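Local coordinates for protein Sqt1 (Chaetomium thermophilum, PDB 4ZOY) that probably acts as a dedicated chaperone that captures a nascent ribosomal protein during its synthesis, using a WD40 beta-propeller, at residues Ala370-Val382 with Leu394-Trp407. Numbering follows the deposited sequence.
Sequences AHAEDPVVKVEFV and LLTSCGMDGVVRRW
Strand 376-381, innermost of a four-stranded propeller blade, pairs antiparallel with strand 394-399, while the loop before it carries His371 into the Asp-His-Ser-Trp hydrogen-bond tetrad characteristic of WD40 repeats. The pairing is supported by strand axes 160° apart and by backbone bonds running from Met400 N to Pro375 O through to Val382 N to Leu394 O. A classic beta bulge interrupts it: Val377 and Lys378 both face Cys398, whose O accepts from Val377 N while its N donates to Lys378 O.

In the tetrad, His371 ND1 donates to Asp401 OD1 in a nearly straight bond of 2.9 Å. OD1 lies near the imidazole plane, though the carboxylate itself is turned 72° from it and receives the bond on the syn side but tilted out of its own plane. The same oxygen accepts from Val403 N through the opposite face, an Asx turn that overlaps the end of the type I turn Gly399-Gly402. Asp401 OD2, through its syn lone pair, meets Arg405 NH1 at 2.9 Å in a salt bridge; Arg405 NE is paired in turn with Glu444. At the far edge of the imidazole, His371 NE2 and Ser397 OG are hydrogen-bonded at 2.7 Å. With chi1 at 65°, Ser397 holds OG between its backbone N and carbonyl carbon, where Trp407 NE1 also donates to it, 2.8 Å away and in the indole plane. Gly399 CA lies over one imidazole face.

Further along, Leu395 CD1 sits over the centre of the Phe381 ring, 3.6 Å from its centroid, a CH-pi contact. Val382 CG2 covers a face of the Arg406 guanidinium, whose NE donates to Thr396 OG1; Arg406 NH2 also bonds Gly466 O, and Thr396 OG1 bonds Gln462.

Bonds at both ring nitrogens fix the imidazole's rotation, so this polar chain ties the preceding loop and the tight turn to strands 394-399 and 404-408.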
loop_
_atom_site.group_PDB
_atom_site.type_symbol
_atom_site.label_atom_id
_atom_site.label_comp_id
_atom_site.label_asym_id
_atom_site.label_seq_id
_atom_site.Cartn_x
_atom_site.Cartn_y
_atom_site.Cartn_z
ATOM N N ALA A 370 14.994 -13.175 -0.545
ATOM C CA ALA A 370 15.096 -11.722 -0.525
ATOM C C ALA A 370 14.964 -11.192 0.900
ATOM O O ALA A 370 15.632 -10.225 1.273
ATOM C CB ALA A 370 14.022 -11.101 -1.422
ATOM N N HIS A 371 14.109 -11.841 1.688
ATOM C CA HIS A 371 14.046 -11.545 3.113
ATOM C C HIS A 371 14.181 -12.835 3.910
ATOM O O HIS A 371 13.377 -13.140 4.799
ATOM C CB HIS A 371 12.766 -10.777 3.438
ATOM C CG HIS A 371 12.827 -9.361 2.963
ATOM N ND1 HIS A 371 13.308 -8.330 3.741
ATOM C CD2 HIS A 371 12.547 -8.818 1.753
ATOM C CE1 HIS A 371 13.317 -7.212 3.038
ATOM N NE2 HIS A 371 12.858 -7.481 1.827
ATOM N N ALA A 372 15.242 -13.568 3.577
ATOM C CA ALA A 372 15.489 -14.897 4.128
ATOM C C ALA A 372 14.251 -15.774 3.935
ATOM O O ALA A 372 13.701 -15.819 2.838
ATOM C CB ALA A 372 15.882 -14.799 5.599
ATOM N N GLU A 373 13.799 -16.458 4.977
ATOM C CA GLU A 373 12.586 -17.259 4.872
ATOM C C GLU A 373 11.424 -16.593 5.605
ATOM O O GLU A 373 10.426 -17.243 5.925
ATOM C CB GLU A 373 12.817 -18.678 5.408
ATOM C CG GLU A 373 13.700 -19.551 4.503
ATOM C CD GLU A 373 15.144 -19.082 4.436
ATOM O OE1 GLU A 373 15.815 -19.072 5.493
ATOM O OE2 GLU A 373 15.611 -18.722 3.329
ATOM N N ASP A 374 11.560 -15.293 5.863
ATOM C CA ASP A 374 10.526 -14.512 6.533
ATOM C C ASP A 374 9.675 -13.783 5.500
ATOM O O ASP A 374 10.161 -13.466 4.419
ATOM C CB ASP A 374 11.145 -13.500 7.504
ATOM C CG ASP A 374 12.040 -14.157 8.544
ATOM O OD1 ASP A 374 11.503 -14.877 9.406
ATOM O OD2 ASP A 374 13.274 -13.936 8.499
ATOM N N PRO A 375 8.408 -13.509 5.828
ATOM C CA PRO A 375 7.516 -12.835 4.869
ATOM C C PRO A 375 8.030 -11.520 4.288
ATOM O O PRO A 375 8.528 -10.649 5.003
ATOM C CB PRO A 375 6.261 -12.575 5.698
ATOM C CG PRO A 375 6.213 -13.738 6.626
ATOM C CD PRO A 375 7.651 -14.091 6.953
ATOM N N VAL A 376 7.918 -11.394 2.971
ATOM C CA VAL A 376 8.090 -10.112 2.315
ATOM C C VAL A 376 6.766 -9.385 2.450
ATOM O O VAL A 376 5.748 -9.825 1.918
ATOM C CB VAL A 376 8.464 -10.255 0.834
ATOM C CG1 VAL A 376 8.731 -8.882 0.222
ATOM C CG2 VAL A 376 9.681 -11.143 0.669
ATOM N N VAL A 377 6.776 -8.290 3.190
ATOM C CA VAL A 377 5.561 -7.595 3.574
ATOM C C VAL A 377 5.115 -6.578 2.520
ATOM O O VAL A 377 3.913 -6.432 2.231
ATOM C CB VAL A 377 5.769 -6.905 4.934
ATOM C CG1 VAL A 377 4.613 -5.978 5.271
ATOM C CG2 VAL A 377 5.963 -7.972 6.032
ATOM N N LYS A 378 6.082 -5.867 1.950
ATOM C CA LYS A 378 5.786 -4.817 0.988
ATOM C C LYS A 378 6.902 -4.668 -0.012
ATOM O O LYS A 378 8.073 -4.706 0.354
ATOM C CB LYS A 378 5.562 -3.485 1.718
ATOM C CG LYS A 378 5.284 -2.308 0.783
ATOM C CD LYS A 378 4.965 -1.042 1.566
ATOM C CE LYS A 378 4.877 0.170 0.649
ATOM N NZ LYS A 378 4.239 1.335 1.331
ATOM N N VAL A 379 6.529 -4.491 -1.276
ATOM C CA VAL A 379 7.459 -4.075 -2.317
ATOM C C VAL A 379 6.894 -2.827 -2.976
ATOM O O VAL A 379 5.669 -2.683 -3.141
ATOM C CB VAL A 379 7.707 -5.171 -3.379
ATOM C CG1 VAL A 379 8.263 -6.429 -2.739
ATOM C CG2 VAL A 379 6.423 -5.498 -4.190
ATOM N N GLU A 380 7.781 -1.910 -3.345
ATOM C CA GLU A 380 7.340 -0.640 -3.938
ATOM C C GLU A 380 8.454 -0.029 -4.767
ATOM O O GLU A 380 9.587 0.108 -4.285
ATOM C CB GLU A 380 6.890 0.342 -2.854
ATOM C CG GLU A 380 6.321 1.646 -3.417
ATOM C CD GLU A 380 6.030 2.650 -2.325
ATOM O OE1 GLU A 380 4.948 2.568 -1.692
ATOM O OE2 GLU A 380 6.884 3.521 -2.092
ATOM N N PHE A 381 8.146 0.331 -6.015
ATOM C CA PHE A 381 9.147 0.945 -6.879
ATOM C C PHE A 381 9.425 2.376 -6.484
ATOM O O PHE A 381 8.517 3.121 -6.102
ATOM C CB PHE A 381 8.699 0.905 -8.343
ATOM C CG PHE A 381 8.816 -0.445 -8.963
ATOM C CD1 PHE A 381 9.987 -0.835 -9.589
ATOM C CD2 PHE A 381 7.753 -1.340 -8.917
ATOM C CE1 PHE A 381 10.108 -2.100 -10.166
ATOM C CE2 PHE A 381 7.867 -2.601 -9.486
ATOM C CZ PHE A 381 9.041 -2.984 -10.109
ATOM N N VAL A 382 10.695 2.755 -6.584
ATOM C CA VAL A 382 11.087 4.153 -6.446
ATOM C C VAL A 382 10.576 4.927 -7.665
ATOM O O VAL A 382 10.869 4.565 -8.805
ATOM C CB VAL A 382 12.615 4.307 -6.326
ATOM C CG1 VAL A 382 12.988 5.780 -6.180
ATOM C CG2 VAL A 382 13.140 3.494 -5.151
ATOM N N LEU A 394 14.206 0.229 -9.896
ATOM C CA LEU A 394 14.616 0.156 -8.499
ATOM C C LEU A 394 13.420 -0.146 -7.596
ATOM O O LEU A 394 12.428 0.589 -7.583
ATOM C CB LEU A 394 15.296 1.461 -8.084
ATOM C CG LEU A 394 16.726 1.635 -8.614
ATOM C CD1 LEU A 394 17.208 3.055 -8.379
ATOM C CD2 LEU A 394 17.671 0.624 -7.973
ATOM N N LEU A 395 13.545 -1.229 -6.843
ATOM C CA LEU A 395 12.467 -1.739 -5.999
ATOM C C LEU A 395 12.908 -1.761 -4.550
ATOM O O LEU A 395 13.970 -2.308 -4.227
ATOM C CB LEU A 395 12.069 -3.151 -6.439
ATOM C CG LEU A 395 10.866 -3.750 -5.702
ATOM C CD1 LEU A 395 9.579 -3.259 -6.343
ATOM C CD2 LEU A 395 10.928 -5.271 -5.707
ATOM N N THR A 396 12.093 -1.180 -3.683
ATOM C CA THR A 396 12.332 -1.261 -2.239
ATOM C C THR A 396 11.416 -2.304 -1.628
ATOM O O THR A 396 10.234 -2.379 -1.971
ATOM C CB THR A 396 12.095 0.086 -1.577
ATOM O OG1 THR A 396 12.878 1.067 -2.254
ATOM C CG2 THR A 396 12.518 0.068 -0.096
ATOM N N SER A 397 11.967 -3.121 -0.731
ATOM C CA SER A 397 11.179 -4.156 -0.073
ATOM C C SER A 397 11.414 -4.147 1.439
ATOM O O SER A 397 12.475 -3.715 1.909
ATOM C CB SER A 397 11.505 -5.536 -0.638
ATOM O OG SER A 397 12.847 -5.897 -0.358
ATOM N N CYS A 398 10.436 -4.623 2.205
ATOM C CA CYS A 398 10.659 -4.823 3.638
ATOM C C CYS A 398 10.087 -6.163 4.040
ATOM O O CYS A 398 9.217 -6.708 3.363
ATOM C CB CYS A 398 10.044 -3.680 4.461
ATOM S SG CYS A 398 8.231 -3.704 4.568
ATOM N N GLY A 399 10.589 -6.713 5.139
ATOM C CA GLY A 399 10.208 -8.055 5.515
ATOM C C GLY A 399 10.203 -8.295 7.001
ATOM O O GLY A 399 10.679 -7.477 7.799
ATOM N N MET A 400 9.661 -9.446 7.368
ATOM C CA MET A 400 9.611 -9.833 8.764
ATOM C C MET A 400 10.966 -10.301 9.278
ATOM O O MET A 400 11.082 -10.700 10.437
ATOM C CB MET A 400 8.554 -10.909 8.970
ATOM C CG MET A 400 7.138 -10.390 8.782
ATOM S SD MET A 400 6.714 -9.079 9.951
ATOM C CE MET A 400 6.584 -9.985 11.483
ATOM N N ASP A 401 11.994 -10.236 8.438
ATOM C CA ASP A 401 13.352 -10.448 8.924
ATOM C C ASP A 401 13.888 -9.177 9.586
ATOM O O ASP A 401 14.975 -9.178 10.147
ATOM C CB ASP A 401 14.281 -10.932 7.787
ATOM C CG ASP A 401 14.408 -9.944 6.641
ATOM O OD1 ASP A 401 13.618 -8.982 6.568
ATOM O OD2 ASP A 401 15.319 -10.161 5.822
ATOM N N GLY A 402 13.115 -8.095 9.524
ATOM C CA GLY A 402 13.505 -6.845 10.147
ATOM C C GLY A 402 14.378 -5.959 9.280
ATOM O O GLY A 402 14.928 -4.972 9.768
ATOM N N VAL A 403 14.481 -6.290 7.995
ATOM C CA VAL A 403 15.378 -5.570 7.094
ATOM C C VAL A 403 14.603 -4.902 5.958
ATOM O O VAL A 403 13.568 -5.410 5.512
ATOM C CB VAL A 403 16.449 -6.516 6.514
ATOM C CG1 VAL A 403 17.486 -5.746 5.723
ATOM C CG2 VAL A 403 17.133 -7.288 7.656
ATOM N N VAL A 404 15.083 -3.734 5.542
ATOM C CA VAL A 404 14.602 -3.067 4.334
ATOM C C VAL A 404 15.690 -3.203 3.285
ATOM O O VAL A 404 16.872 -3.026 3.577
ATOM C CB VAL A 404 14.286 -1.581 4.581
ATOM C CG1 VAL A 404 13.748 -0.926 3.303
ATOM C CG2 VAL A 404 13.300 -1.436 5.718
ATOM N N ARG A 405 15.305 -3.549 2.062
ATOM C CA ARG A 405 16.287 -3.728 1.003
ATOM C C ARG A 405 15.896 -2.978 -0.251
ATOM O O ARG A 405 14.729 -2.661 -0.458
ATOM C CB ARG A 405 16.478 -5.217 0.691
ATOM C CG ARG A 405 17.147 -5.986 1.823
ATOM C CD ARG A 405 17.607 -7.384 1.448
ATOM N NE ARG A 405 18.415 -7.914 2.547
ATOM C CZ ARG A 405 17.921 -8.620 3.557
ATOM N NH1 ARG A 405 16.634 -8.932 3.599
ATOM N NH2 ARG A 405 18.724 -9.025 4.539
ATOM N N ARG A 406 16.884 -2.680 -1.090
ATOM C CA ARG A 406 16.558 -2.105 -2.379
ATOM C C ARG A 406 17.270 -2.897 -3.452
ATOM O O ARG A 406 18.430 -3.306 -3.287
ATOM C CB ARG A 406 16.920 -0.644 -2.457
ATOM C CG ARG A 406 16.430 -0.072 -3.784
ATOM C CD ARG A 406 16.500 1.382 -3.779
ATOM N NE ARG A 406 15.572 1.994 -2.847
ATOM C CZ ARG A 406 15.698 3.243 -2.421
ATOM N NH1 ARG A 406 16.748 3.970 -2.813
ATOM N NH2 ARG A 406 14.807 3.772 -1.617
ATOM N N TRP A 407 16.547 -3.117 -4.543
ATOM C CA TRP A 407 16.943 -4.040 -5.587
ATOM C C TRP A 407 16.982 -3.345 -6.927
ATOM O O TRP A 407 16.119 -2.513 -7.233
ATOM C CB TRP A 407 15.970 -5.214 -5.670
ATOM C CG TRP A 407 15.685 -5.860 -4.362
ATOM C CD1 TRP A 407 14.691 -5.539 -3.488
ATOM C CD2 TRP A 407 16.397 -6.953 -3.786
ATOM N NE1 TRP A 407 14.740 -6.370 -2.397
ATOM C CE2 TRP A 407 15.786 -7.241 -2.551
ATOM C CE3 TRP A 407 17.507 -7.705 -4.186
ATOM C CZ2 TRP A 407 16.236 -8.256 -1.718
ATOM C CZ3 TRP A 407 17.952 -8.715 -3.362
ATOM C CH2 TRP A 407 17.318 -8.982 -2.142
HETATM O O HOH W 1 12.021 2.295 -9.834
#